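Local coordinates for iron-regulated ABC transporter siderophore-binding protein SirA (Staphylococcus aureus subsp. aureus, PDB 3MWF) that binds the siderophore staphyloferrin B and, as an iron-regulated ABC transporter binding protein, probably delivers its iron(III) complex to the membrane permease for uptake, at residues V225-P230 against S263-E268; H172-A177 against K204-L209; T6-A11 against T120-K125. One frame throughout, in Å; residues are numbered along the deposited sequence.

Contact 1 (V225-P230 against S263-E268); sequences VVKSDP and SDDLDE
K227 NZ comes to D265 OD1 from above the carboxylate plane, about 56° out of it, at 2.7 Å. E268 is used differently, its OE1 taking the hydroxyl of S228 through the anti lone pair, with S228 OG 2.7 Å away. A water also donates to E268 OE1 while accepting from D229 N, so two donors grip this one oxygen and tie the start of helix 268-273 to the residues just beyond the strand. E268 can reach S228 because CG lies between its backbone N and carbonyl carbon (chi1 63°) and the chain then runs out extended, with CB resting 3.9 Å from V226 CG1. D264 OD1 accepts D265 N on its anti side, tilted somewhat out of the carboxylate plane, and the same oxygen forms a salt bridge with K227 NZ at 3.3 Å. K227 bends at its last two torsions, which brings NZ within reach of both aspartates. E242 adds a third carboxylate to this network; the lysine probably offsets the repulsion between E242 and D264.

Along the backbones, V225 N donates to S263 O over 2.8 Å in a nearly straight bond (172°). Direct pairing then gives way: V225 O faces L266 CG at 3.4 Å, and a second water takes over, accepting from K227 N and donating to L266 O. Segment 263-268 thus leaves the sheet edge and enters the helix that D267 caps. On its other side strand 222-227 pairs with strand 163-168, V226 bonding to V166. L273 of helix 268-273 packs on S228, P230 and E268, helix 236-246 lies against K227, and P230 touches staphyloferrin B, placing the contact beside the siderophore pocket.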
loop_
_atom_site.group_PDB
_atom_site.type_symbol
_atom_site.label_atom_id
_atom_site.label_comp_id
_atom_site.label_asym_id
_atom_site.label_seq_id
_atom_site.Cartn_x
_atom_site.Cartn_y
_atom_site.Cartn_z
ATOM N N VAL A 225 12.422 -0.920 8.486
ATOM C CA VAL A 225 12.818 -2.097 7.702
ATOM C C VAL A 225 11.670 -3.099 7.542
ATOM O O VAL A 225 11.103 -3.547 8.540
ATOM C CB VAL A 225 14.037 -2.789 8.352
ATOM C CG1 VAL A 225 14.374 -4.102 7.655
ATOM C CG2 VAL A 225 15.246 -1.869 8.314
ATOM N N VAL A 226 11.376 -3.480 6.299
ATOM C CA VAL A 226 10.302 -4.451 5.992
ATOM C C VAL A 226 10.905 -5.648 5.284
ATOM O O VAL A 226 11.561 -5.502 4.248
ATOM C CB VAL A 226 9.209 -3.835 5.078
ATOM C CG1 VAL A 226 8.063 -4.832 4.862
ATOM C CG2 VAL A 226 8.657 -2.538 5.632
ATOM N N LYS A 227 10.722 -6.846 5.850
ATOM C CA LYS A 227 11.200 -8.075 5.204
ATOM C C LYS A 227 9.987 -8.623 4.458
ATOM O O LYS A 227 8.987 -8.978 5.085
ATOM C CB LYS A 227 11.686 -9.067 6.269
ATOM C CG LYS A 227 13.080 -8.714 6.783
ATOM C CD LYS A 227 13.544 -9.698 7.867
ATOM C CE LYS A 227 12.898 -9.419 9.206
ATOM N NZ LYS A 227 13.476 -8.182 9.856
ATOM N N SER A 228 10.040 -8.633 3.129
ATOM C CA SER A 228 8.861 -9.006 2.346
ATOM C C SER A 228 9.243 -9.379 0.932
ATOM O O SER A 228 9.922 -8.627 0.245
ATOM C CB SER A 228 7.848 -7.847 2.326
ATOM O OG SER A 228 6.672 -8.187 1.590
ATOM N N ASP A 229 8.844 -10.576 0.517
ATOM C CA ASP A 229 8.960 -10.986 -0.885
ATOM C C ASP A 229 7.964 -12.136 -1.101
ATOM O O ASP A 229 8.336 -13.335 -1.002
ATOM C CB ASP A 229 10.405 -11.398 -1.246
ATOM C CG ASP A 229 10.625 -11.573 -2.742
ATOM O OD1 ASP A 229 9.635 -11.710 -3.493
ATOM O OD2 ASP A 229 11.795 -11.637 -3.191
ATOM N N PRO A 230 6.693 -11.779 -1.370
ATOM C CA PRO A 230 5.618 -12.777 -1.281
ATOM C C PRO A 230 5.803 -13.953 -2.204
ATOM O O PRO A 230 5.474 -15.096 -1.833
ATOM C CB PRO A 230 4.384 -11.991 -1.731
ATOM C CG PRO A 230 4.654 -10.617 -1.113
ATOM C CD PRO A 230 6.151 -10.400 -1.394
ATOM N N SER A 263 13.750 0.793 12.941
ATOM C CA SER A 263 12.634 -0.080 13.345
ATOM C C SER A 263 12.632 -1.319 12.491
ATOM O O SER A 263 12.428 -1.234 11.278
ATOM C CB SER A 263 11.295 0.633 13.220
ATOM O OG SER A 263 11.194 1.762 14.073
ATOM N N ASP A 264 12.871 -2.456 13.130
ATOM C CA ASP A 264 13.086 -3.723 12.470
ATOM C C ASP A 264 11.818 -4.550 12.589
ATOM O O ASP A 264 10.936 -4.202 13.346
ATOM C CB ASP A 264 14.228 -4.468 13.182
ATOM C CG ASP A 264 15.158 -5.123 12.222
ATOM O OD1 ASP A 264 14.720 -5.426 11.082
ATOM O OD2 ASP A 264 16.343 -5.337 12.600
ATOM N N ASP A 265 11.747 -5.656 11.862
ATOM C CA ASP A 265 10.550 -6.523 11.898
ATOM C C ASP A 265 9.202 -5.792 12.015
ATOM O O ASP A 265 8.469 -5.904 12.996
ATOM C CB ASP A 265 10.670 -7.579 12.984
ATOM C CG ASP A 265 11.074 -8.913 12.426
ATOM O OD1 ASP A 265 12.292 -9.088 12.155
ATOM O OD2 ASP A 265 10.177 -9.767 12.244
ATOM N N LEU A 266 8.922 -5.001 11.005
ATOM C CA LEU A 266 7.636 -4.370 10.868
ATOM C C LEU A 266 6.734 -5.369 10.159
ATOM O O LEU A 266 7.231 -6.207 9.419
ATOM C CB LEU A 266 7.811 -3.127 10.016
ATOM C CG LEU A 266 8.769 -2.100 10.619
ATOM C CD1 LEU A 266 8.992 -1.005 9.600
ATOM C CD2 LEU A 266 8.173 -1.532 11.904
ATOM N N ASP A 267 5.433 -5.267 10.376
ATOM C CA ASP A 267 4.492 -6.186 9.736
ATOM C C ASP A 267 4.362 -5.813 8.268
ATOM O O ASP A 267 3.853 -4.732 7.956
ATOM C CB ASP A 267 3.119 -6.078 10.401
ATOM C CG ASP A 267 2.242 -7.242 10.065
ATOM O OD1 ASP A 267 2.107 -7.612 8.869
ATOM O OD2 ASP A 267 1.711 -7.846 11.003
ATOM N N GLU A 268 4.802 -6.698 7.381
ATOM C CA GLU A 268 4.701 -6.424 5.923
ATOM C C GLU A 268 3.271 -6.154 5.447
ATOM O O GLU A 268 3.075 -5.458 4.442
ATOM C CB GLU A 268 5.320 -7.564 5.092
ATOM C CG GLU A 268 4.578 -8.918 5.290
ATOM C CD GLU A 268 5.168 -10.061 4.501
ATOM O OE1 GLU A 268 5.747 -9.890 3.412
ATOM O OE2 GLU A 268 5.047 -11.194 4.988
HETATM O O HOH W 1 9.247 -7.242 8.176
HETATM O O HOH W 2 6.854 -11.947 2.111
#

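Contact 2 (H172-A177 against K204-L209); sequences HTRIYA and KDIIQL. With SE8 (5-[(2-{[(3S)-5-{[(2S)-2-amino-2-carboxyethyl]amino}-3-carboxy-3-hydroxy-5-oxopentanoyl]amino}ethyl)amino]-2,5-dioxopentanoic acid), chain C.
R174 and Q208 both set CG beside the backbone N, anti to the carbonyl carbon (chi1 -69° and -66°), and continue extended, so guanidinium and amide run side by side with their planes 29° apart. They form a non-hydrogen-bonded pair of the antiparallel edge of a five-stranded mixed sheet, where 206-209 is one outermost strand and 173-176 its inner neighbour. On either side of R174, T173 pairs with L209 and I175 with I207, each through two backbone hydrogen bonds; the shortest is L209 N to T173 O, 2.7 Å. The face carrying T173, I175, I207 and L209 is largely apolar: I175 CD1 meets L209 CD1 at 3.8 Å.

The face carrying R174, Y176 and I206 belongs to the staphyloferrin B pocket. R174 NE donates to H172 NE2 over 2.9 Å, nearly in the plane of both groups, which fixes the rotation of the guanidinium. At its far end NH1 bonds to Y176 OH and, in the guanidinium plane, to siderophore O25 at 2.8 Å, while NH2 reaches O30 of another siderophore carboxylate at 3.0 Å. Y176 OH donates to O24, 2.6 Å away at the ring edge. Arginine and tyrosine therefore hold both oxygens of one carboxylate; R93, R169 and N272 supply further bonds to the ligand.

I206 adds an apolar patch to this side of the pocket. Its CG2 sits over one face of the Y176 ring, 4.0 Å from the centroid in a CH-pi contact, and its CD1 touches siderophore carbon C11 at 3.7 Å.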
loop_
_atom_site.group_PDB
_atom_site.type_symbol
_atom_site.label_atom_id
_atom_site.label_comp_id
_atom_site.label_asym_id
_atom_site.label_seq_id
_atom_site.Cartn_x
_atom_site.Cartn_y
_atom_site.Cartn_z
ATOM N N HIS A 172 17.268 -8.842 -3.975
ATOM C CA HIS A 172 17.551 -7.406 -4.112
ATOM C C HIS A 172 16.962 -6.666 -2.928
ATOM O O HIS A 172 16.341 -7.278 -2.062
ATOM C CB HIS A 172 17.033 -6.821 -5.458
ATOM C CG HIS A 172 15.538 -6.678 -5.555
ATOM N ND1 HIS A 172 14.699 -7.753 -5.770
ATOM C CD2 HIS A 172 14.736 -5.580 -5.505
ATOM C CE1 HIS A 172 13.446 -7.331 -5.836
ATOM N NE2 HIS A 172 13.440 -6.014 -5.686
ATOM N N THR A 173 17.147 -5.349 -2.898
ATOM C CA THR A 173 16.618 -4.546 -1.829
ATOM C C THR A 173 15.864 -3.381 -2.467
ATOM O O THR A 173 16.248 -2.921 -3.537
ATOM C CB THR A 173 17.745 -4.041 -0.910
ATOM O OG1 THR A 173 18.372 -5.170 -0.272
ATOM C CG2 THR A 173 17.217 -3.086 0.164
ATOM N N ARG A 174 14.777 -2.952 -1.852
ATOM C CA ARG A 174 14.024 -1.801 -2.365
ATOM C C ARG A 174 13.962 -0.644 -1.378
ATOM O O ARG A 174 14.050 -0.844 -0.177
ATOM C CB ARG A 174 12.588 -2.223 -2.690
ATOM C CG ARG A 174 12.518 -3.170 -3.922
ATOM C CD ARG A 174 11.083 -3.630 -4.069
ATOM N NE ARG A 174 10.969 -4.578 -5.190
ATOM C CZ ARG A 174 9.800 -4.882 -5.752
ATOM N NH1 ARG A 174 8.673 -4.373 -5.246
ATOM N NH2 ARG A 174 9.757 -5.745 -6.781
ATOM N N ILE A 175 13.797 0.570 -1.894
ATOM C CA ILE A 175 13.388 1.678 -1.006
ATOM C C ILE A 175 12.006 2.092 -1.453
ATOM O O ILE A 175 11.816 2.409 -2.632
ATOM C CB ILE A 175 14.338 2.914 -1.130
ATOM C CG1 ILE A 175 15.773 2.482 -0.847
ATOM C CG2 ILE A 175 13.824 4.045 -0.199
ATOM C CD1 ILE A 175 16.845 3.633 -1.170
ATOM N N TYR A 176 11.032 2.076 -0.530
ATOM C CA TYR A 176 9.675 2.533 -0.837
ATOM C C TYR A 176 9.656 4.019 -0.515
ATOM O O TYR A 176 9.216 4.421 0.547
ATOM C CB TYR A 176 8.605 1.729 -0.056
ATOM C CG TYR A 176 8.372 0.398 -0.693
ATOM C CD1 TYR A 176 9.347 -0.598 -0.632
ATOM C CD2 TYR A 176 7.179 0.139 -1.392
ATOM C CE1 TYR A 176 9.168 -1.835 -1.283
ATOM C CE2 TYR A 176 6.981 -1.084 -2.033
ATOM C CZ TYR A 176 7.978 -2.069 -1.975
ATOM O OH TYR A 176 7.831 -3.288 -2.597
ATOM N N ALA A 177 10.204 4.807 -1.446
ATOM C CA ALA A 177 10.321 6.261 -1.301
ATOM C C ALA A 177 8.938 6.882 -1.362
ATOM O O ALA A 177 8.534 7.644 -0.474
ATOM C CB ALA A 177 11.246 6.827 -2.411
ATOM N N LYS A 204 9.958 8.402 -9.657
ATOM C CA LYS A 204 10.171 7.080 -9.069
ATOM C C LYS A 204 9.371 6.971 -7.754
ATOM O O LYS A 204 9.260 7.954 -6.982
ATOM C CB LYS A 204 11.646 6.776 -8.863
ATOM C CG LYS A 204 12.461 6.742 -10.182
ATOM C CD LYS A 204 13.758 5.967 -10.045
ATOM C CE LYS A 204 13.536 4.454 -9.991
ATOM N NZ LYS A 204 14.825 3.703 -10.135
ATOM N N ASP A 205 8.793 5.801 -7.529
ATOM C CA ASP A 205 8.025 5.506 -6.312
ATOM C C ASP A 205 8.796 4.437 -5.508
ATOM O O ASP A 205 9.064 4.588 -4.304
ATOM C CB ASP A 205 6.658 4.873 -6.640
ATOM C CG ASP A 205 5.733 5.753 -7.471
ATOM O OD1 ASP A 205 5.518 6.945 -7.141
ATOM O OD2 ASP A 205 5.169 5.208 -8.453
ATOM N N ILE A 206 9.144 3.343 -6.183
ATOM C CA ILE A 206 9.750 2.199 -5.509
ATOM C C ILE A 206 11.057 1.974 -6.225
ATOM O O ILE A 206 11.063 1.736 -7.443
ATOM C CB ILE A 206 8.833 0.954 -5.617
ATOM C CG1 ILE A 206 7.510 1.242 -4.888
ATOM C CG2 ILE A 206 9.565 -0.309 -5.041
ATOM C CD1 ILE A 206 6.340 0.299 -5.226
ATOM N N ILE A 207 12.162 2.111 -5.502
ATOM C CA ILE A 207 13.495 2.010 -6.082
ATOM C C ILE A 207 14.075 0.631 -5.847
ATOM O O ILE A 207 14.208 0.205 -4.700
ATOM C CB ILE A 207 14.418 3.066 -5.463
ATOM C CG1 ILE A 207 13.803 4.445 -5.691
ATOM C CG2 ILE A 207 15.825 2.975 -6.047
ATOM C CD1 ILE A 207 14.310 5.466 -4.785
ATOM N N GLN A 208 14.408 -0.080 -6.928
ATOM C CA GLN A 208 15.028 -1.385 -6.770
ATOM C C GLN A 208 16.510 -1.158 -6.763
ATOM O O GLN A 208 17.025 -0.399 -7.610
ATOM C CB GLN A 208 14.662 -2.292 -7.937
ATOM C CG GLN A 208 13.226 -2.608 -7.955
ATOM C CD GLN A 208 12.923 -3.868 -8.776
ATOM O OE1 GLN A 208 11.841 -4.417 -8.656
ATOM N NE2 GLN A 208 13.896 -4.332 -9.611
ATOM N N LEU A 209 17.192 -1.719 -5.773
ATOM C CA LEU A 209 18.640 -1.631 -5.698
ATOM C C LEU A 209 19.281 -2.988 -5.776
ATOM O O LEU A 209 18.836 -3.948 -5.120
ATOM C CB LEU A 209 19.056 -0.982 -4.390
ATOM C CG LEU A 209 18.514 0.426 -4.205
ATOM C CD1 LEU A 209 18.919 0.920 -2.851
ATOM C CD2 LEU A 209 19.045 1.357 -5.339
HETATM C C1 SE8 C . 4.455 -8.684 -7.730
HETATM C C2 SE8 C . 5.426 -8.966 -6.618
HETATM C C3 SE8 C . 4.693 -9.376 -5.350
HETATM N N4 SE8 C . 3.887 -8.298 -4.787
HETATM C C5 SE8 C . 4.350 -7.495 -3.850
HETATM C C6 SE8 C . 3.481 -6.321 -3.472
HETATM C C7 SE8 C . 3.696 -5.152 -4.433
HETATM C C8 SE8 C . 2.660 -4.063 -4.099
HETATM C C9 SE8 C . 2.882 -2.736 -4.822
HETATM N N10 SE8 C . 3.358 -2.775 -6.065
HETATM C C11 SE8 C . 3.542 -1.530 -6.777
HETATM C C12 SE8 C . 2.680 -1.487 -8.027
HETATM N N13 SE8 C . 3.150 -0.497 -8.985
HETATM C C14 SE8 C . 4.154 -0.716 -9.886
HETATM C C15 SE8 C . 4.556 -2.122 -10.221
HETATM C C16 SE8 C . 5.456 -2.490 -9.067
HETATM C C17 SE8 C . 5.451 -3.932 -8.667
HETATM C C18 SE8 C . 6.773 -4.537 -8.671
HETATM O O19 SE8 C . 3.894 -9.659 -8.295
HETATM O O20 SE8 C . 4.286 -7.499 -8.079
HETATM N N21 SE8 C . 6.247 -7.762 -6.382
HETATM O O22 SE8 C . 5.420 -7.643 -3.293
HETATM C C23 SE8 C . 5.124 -4.645 -4.331
HETATM O O24 SE8 C . 5.461 -3.945 -3.343
HETATM O O25 SE8 C . 5.946 -4.917 -5.241
HETATM O O26 SE8 C . 3.540 -5.630 -5.781
HETATM O O27 SE8 C . 2.604 -1.686 -4.253
HETATM O O28 SE8 C . 4.770 0.189 -10.418
HETATM O O29 SE8 C . 4.451 -4.513 -8.235
HETATM O O30 SE8 C . 6.970 -5.502 -7.939
HETATM O O31 SE8 C . 7.691 -4.043 -9.374
#

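Contact 3 (T6-A11 against T120-K125); sequences TSIKHA and TKLMGK
This is a small, largely apolar strand-on-helix contact at the protein surface, where the first arm of an N-terminal beta hairpin lies alongside helix 116-127, running the other way. The axes of strand 6-10 and the helical segment 120-125 come within 10.0 Å at their closest approach and are nearly antiparallel, at 162°.

I8 is the buried centre. Its two branches divide the work: CG2 meets L122 CD1 at 3.7 Å, while the CG1 branch passes alongside K125, whose chain slides by in the opposite direction with CG 4.2 Å from I8 CG1. In L122, CG is anti to the backbone N (chi1 178°) and chi2 of 60° then turns CD1 to the strand, which also brings it 4.2 Å from H10 CB.

K125 uses its length as hydrocarbon. Extended as far as CE and bent only at the last torsion, it slants toward the strand until CE lies 4.0 Å from S7 O and NZ the same distance from T6 CG2. These are van der Waals approaches, and K125 also touches E130 of the following helix. The H10 ring turns back into its own hairpin, bonding through NE2 to T15 OG1 and through ND1 to M12 N.

V108 of strand 107-110, an outermost strand of the six-stranded sheet, packs against both I8 and H10. The arrangement is that of a beta hairpin laid over the sheet edge and a helix of an alpha/beta lobe.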
loop_
_atom_site.group_PDB
_atom_site.type_symbol
_atom_site.label_atom_id
_atom_site.label_comp_id
_atom_site.label_asym_id
_atom_site.label_seq_id
_atom_site.Cartn_x
_atom_site.Cartn_y
_atom_site.Cartn_z
ATOM N N THR A 6 -24.493 6.091 -13.781
ATOM C CA THR A 6 -23.365 6.945 -13.393
ATOM C C THR A 6 -22.193 6.743 -14.356
ATOM O O THR A 6 -21.783 5.601 -14.617
ATOM C CB THR A 6 -22.878 6.613 -11.966
ATOM O OG1 THR A 6 -24.008 6.478 -11.093
ATOM C CG2 THR A 6 -21.943 7.701 -11.432
ATOM N N SER A 7 -21.659 7.848 -14.872
ATOM C CA SER A 7 -20.488 7.807 -15.740
ATOM C C SER A 7 -19.241 8.168 -14.940
ATOM O O SER A 7 -19.196 9.204 -14.269
ATOM C CB SER A 7 -20.651 8.745 -16.951
ATOM O OG SER A 7 -19.548 8.636 -17.841
ATOM N N ILE A 8 -18.229 7.308 -15.013
ATOM C CA ILE A 8 -17.000 7.510 -14.263
ATOM C C ILE A 8 -15.776 7.607 -15.169
ATOM O O ILE A 8 -15.549 6.724 -15.992
ATOM C CB ILE A 8 -16.801 6.355 -13.261
ATOM C CG1 ILE A 8 -17.883 6.426 -12.178
ATOM C CG2 ILE A 8 -15.386 6.397 -12.660
ATOM C CD1 ILE A 8 -17.893 5.268 -11.271
ATOM N N LYS A 9 -15.003 8.683 -15.010
ATOM C CA LYS A 9 -13.707 8.843 -15.671
ATOM C C LYS A 9 -12.614 8.216 -14.795
ATOM O O LYS A 9 -12.494 8.570 -13.627
ATOM C CB LYS A 9 -13.387 10.330 -15.841
ATOM C CG LYS A 9 -13.988 10.984 -17.074
ATOM C CD LYS A 9 -13.940 12.512 -16.947
ATOM C CE LYS A 9 -14.210 13.232 -18.266
ATOM N NZ LYS A 9 -15.545 12.912 -18.840
ATOM N N HIS A 10 -11.826 7.292 -15.336
ATOM C CA HIS A 10 -10.829 6.617 -14.505
ATOM C C HIS A 10 -9.571 6.392 -15.321
ATOM O O HIS A 10 -9.450 6.927 -16.441
ATOM C CB HIS A 10 -11.414 5.305 -13.940
ATOM C CG HIS A 10 -11.938 4.391 -14.995
ATOM N ND1 HIS A 10 -11.129 3.519 -15.688
ATOM C CD2 HIS A 10 -13.184 4.241 -15.505
ATOM C CE1 HIS A 10 -11.855 2.864 -16.581
ATOM N NE2 HIS A 10 -13.104 3.288 -16.491
ATOM N N ALA A 11 -8.625 5.622 -14.782
ATOM C CA ALA A 11 -7.316 5.509 -15.416
ATOM C C ALA A 11 -7.315 4.848 -16.788
ATOM O O ALA A 11 -6.388 5.050 -17.562
ATOM C CB ALA A 11 -6.303 4.792 -14.460
ATOM N N THR A 120 -10.164 4.976 -2.617
ATOM C CA THR A 120 -11.333 5.278 -1.781
ATOM C C THR A 120 -12.286 6.239 -2.484
ATOM O O THR A 120 -13.495 6.004 -2.516
ATOM C CB THR A 120 -10.911 5.852 -0.424
ATOM O OG1 THR A 120 -10.139 4.870 0.285
ATOM C CG2 THR A 120 -12.125 6.195 0.437
ATOM N N LYS A 121 -11.732 7.292 -3.080
ATOM C CA LYS A 121 -12.552 8.239 -3.868
ATOM C C LYS A 121 -13.226 7.582 -5.068
ATOM O O LYS A 121 -14.433 7.739 -5.263
ATOM C CB LYS A 121 -11.697 9.421 -4.345
ATOM C CG LYS A 121 -11.284 10.358 -3.244
ATOM C CD LYS A 121 -10.235 11.359 -3.766
ATOM C CE LYS A 121 -9.132 11.578 -2.731
ATOM N NZ LYS A 121 -8.263 12.763 -3.053
ATOM N N LEU A 122 -12.455 6.844 -5.866
ATOM C CA LEU A 122 -12.998 6.146 -7.033
ATOM C C LEU A 122 -14.097 5.167 -6.637
ATOM O O LEU A 122 -15.155 5.120 -7.271
ATOM C CB LEU A 122 -11.899 5.399 -7.782
ATOM C CG LEU A 122 -12.343 4.589 -9.003
ATOM C CD1 LEU A 122 -12.991 5.479 -10.045
ATOM C CD2 LEU A 122 -11.154 3.891 -9.620
ATOM N N MET A 123 -13.826 4.358 -5.621
ATOM C CA MET A 123 -14.795 3.349 -5.229
ATOM C C MET A 123 -16.011 3.974 -4.574
ATOM O O MET A 123 -17.128 3.467 -4.755
ATOM C CB MET A 123 -14.147 2.269 -4.365
ATOM C CG MET A 123 -13.179 1.402 -5.165
ATOM S SD MET A 123 -12.406 0.061 -4.235
ATOM C CE MET A 123 -13.861 -0.929 -3.885
ATOM N N GLY A 124 -15.803 5.091 -3.879
ATOM C CA GLY A 124 -16.915 5.861 -3.315
ATOM C C GLY A 124 -17.899 6.243 -4.423
ATOM O O GLY A 124 -19.121 6.038 -4.293
ATOM N N LYS A 125 -17.362 6.783 -5.517
ATOM C CA LYS A 125 -18.185 7.189 -6.660
ATOM C C LYS A 125 -18.865 5.996 -7.355
ATOM O O LYS A 125 -20.056 6.045 -7.657
ATOM C CB LYS A 125 -17.371 8.011 -7.659
ATOM C CG LYS A 125 -18.238 8.700 -8.713
ATOM C CD LYS A 125 -17.516 9.870 -9.384
ATOM C CE LYS A 125 -18.306 10.411 -10.591
ATOM N NZ LYS A 125 -19.711 10.826 -10.244
#

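Overall arrangement
Contact 3 comes first along the chain, then contact 2, then contact 1, with no overlap. Contacts 1 and 2 belong to the same five-stranded mixed sheet at its two margins: 206-209 is one outermost strand, 262-263 the other. Their centres are about 14 Å apart and both supply residues to the staphyloferrin B pocket. Contact 3 lies in the other lobe, beside the six-stranded sheet, its centre about 32 Å from that of contact 1 and about 29 Å from that of contact 2. Two alpha/beta lobes joined by a long helix, here 130-155, with the ligand in the cleft between them, are the hallmark of class III substrate-binding proteins.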